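Virulent strain associated lipoprotein (PDB 6FZZ) is a PFam54-family outer surface lipoprotein of a Lyme disease spirochaete that probably binds glutathione, as its Borrelia burgdorferi relative does. Local coordinates at residues Glu156-Ser159 and Lys160-Gln164. Sequence-based numbering, arbitrary orientation.
Sequences EIIS and KTFKQ
Glu156 to Ser159 and Lys160 to Gln164 are successive turns of helix 138-170, in the C-terminal part of the lipoprotein, joined by i to i+4 backbone hydrogen bonds. Lys160 N bonds to Glu156 O at 2.9 Å, and Phe162 N bonds to Ile158 O, also at 2.9 Å. Lys163 N reaches Ser159 O at 3.0 Å. Ile157 O accepts twice, from Thr161 N and, at 2.8 Å, from Thr161 OG1. The two donors come from opposite faces of the carbonyl plane. Thr161 OG1 lies beside its own backbone N (chi1 -58°), which places the hydroxyl within bonding distance of Ile157 O. Ile158 and Phe162 run side by side. Ile158 CG2 sits over one face of the Phe162 ring, 3.9 Å from its centroid, in a CH-pi contact. Helices 105-126 and 180-209 cover this buried pair, and Phe95 meets the Phe162 ring. Glu156 OE2 and Lys160 NZ form a long salt bridge of 3.7 Å. Lys163 NZ forms a salt bridge with Glu91 and a hydrogen bond with Asp86 O. Ile158 and Phe162 thus pack into the helical bundle, the Thr161 hydroxyl donates to its own helix, and the exposed Glu156-Lys160 pair probably adds only a modest attraction.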
loop_
_atom_site.group_PDB
_atom_site.type_symbol
_atom_site.label_atom_id
_atom_site.label_comp_id
_atom_site.label_asym_id
_atom_site.label_seq_id
_atom_site.Cartn_x
_atom_site.Cartn_y
_atom_site.Cartn_z
ATOM N N GLU A 156 -4.111 -6.342 0.568
ATOM C CA GLU A 156 -4.068 -7.376 1.618
ATOM C C GLU A 156 -3.056 -8.533 1.320
ATOM O O GLU A 156 -2.367 -9.005 2.218
ATOM C CB GLU A 156 -5.456 -7.954 1.820
ATOM C CG GLU A 156 -5.463 -9.202 2.668
ATOM C CD GLU A 156 -6.810 -9.469 3.261
ATOM O OE1 GLU A 156 -7.823 -9.343 2.503
ATOM O OE2 GLU A 156 -6.845 -9.813 4.473
ATOM N N ILE A 157 -2.943 -8.923 0.053
ATOM C CA ILE A 157 -1.939 -9.892 -0.397
ATOM C C ILE A 157 -0.488 -9.387 -0.163
ATOM O O ILE A 157 0.342 -10.110 0.404
ATOM C CB ILE A 157 -2.122 -10.225 -1.895
ATOM C CG1 ILE A 157 -3.471 -10.882 -2.125
ATOM C CG2 ILE A 157 -1.032 -11.172 -2.409
ATOM C CD1 ILE A 157 -3.848 -11.913 -1.087
ATOM N N ILE A 158 -0.227 -8.143 -0.557
ATOM C CA ILE A 158 1.076 -7.531 -0.311
ATOM C C ILE A 158 1.400 -7.380 1.173
ATOM O O ILE A 158 2.491 -7.727 1.587
ATOM C CB ILE A 158 1.256 -6.229 -1.113
ATOM C CG1 ILE A 158 1.384 -6.587 -2.579
ATOM C CG2 ILE A 158 2.505 -5.428 -0.681
ATOM C CD1 ILE A 158 1.989 -7.963 -2.843
ATOM N N SER A 159 0.435 -6.883 1.948
ATOM C CA SER A 159 0.592 -6.775 3.377
ATOM C C SER A 159 0.940 -8.121 3.972
ATOM O O SER A 159 1.853 -8.199 4.828
ATOM C CB SER A 159 -0.689 -6.154 4.084
ATOM O OG SER A 159 -0.591 -6.430 5.454
ATOM N N LYS A 160 0.228 -9.185 3.582
ATOM C CA LYS A 160 0.608 -10.503 4.103
ATOM C C LYS A 160 1.979 -10.969 3.643
ATOM O O LYS A 160 2.698 -11.688 4.367
ATOM C CB LYS A 160 -0.434 -11.561 3.781
ATOM C CG LYS A 160 -1.782 -11.288 4.448
ATOM C CD LYS A 160 -2.675 -12.514 4.346
ATOM C CE LYS A 160 -4.070 -12.224 4.873
ATOM N NZ LYS A 160 -5.063 -12.981 4.068
ATOM N N THR A 161 2.328 -10.640 2.415
ATOM C CA THR A 161 3.650 -11.020 1.902
ATOM C C THR A 161 4.740 -10.386 2.765
ATOM O O THR A 161 5.690 -11.047 3.111
ATOM C CB THR A 161 3.788 -10.642 0.407
ATOM O OG1 THR A 161 2.738 -11.318 -0.308
ATOM C CG2 THR A 161 5.162 -11.058 -0.198
ATOM N N PHE A 162 4.572 -9.119 3.110
ATOM C CA PHE A 162 5.561 -8.398 3.933
ATOM C C PHE A 162 5.608 -8.922 5.378
ATOM O O PHE A 162 6.705 -9.052 5.969
ATOM C CB PHE A 162 5.279 -6.943 3.925
ATOM C CG PHE A 162 5.547 -6.263 2.612
ATOM C CD1 PHE A 162 6.345 -6.841 1.618
ATOM C CD2 PHE A 162 5.008 -5.018 2.396
ATOM C CE1 PHE A 162 6.618 -6.137 0.421
ATOM C CE2 PHE A 162 5.239 -4.327 1.226
ATOM C CZ PHE A 162 6.042 -4.891 0.226
ATOM N N LYS A 163 4.444 -9.256 5.928
ATOM C CA LYS A 163 4.422 -9.892 7.281
ATOM C C LYS A 163 5.117 -11.236 7.313
ATOM O O LYS A 163 5.917 -11.497 8.210
ATOM C CB LYS A 163 3.009 -9.968 7.830
ATOM C CG LYS A 163 2.407 -8.579 8.023
ATOM C CD LYS A 163 2.769 -8.024 9.381
ATOM C CE LYS A 163 2.202 -8.902 10.495
ATOM N NZ LYS A 163 2.056 -8.108 11.729
ATOM N N GLN A 164 4.881 -12.073 6.302
ATOM C CA GLN A 164 5.596 -13.331 6.194
ATOM C C GLN A 164 7.121 -13.153 6.016
ATOM O O GLN A 164 7.923 -13.895 6.580
ATOM C CB GLN A 164 5.030 -14.137 5.032
ATOM C CG GLN A 164 5.623 -15.517 4.858
ATOM C CD GLN A 164 5.156 -16.452 5.986
ATOM O OE1 GLN A 164 3.965 -16.505 6.294
ATOM N NE2 GLN A 164 6.087 -17.149 6.614
#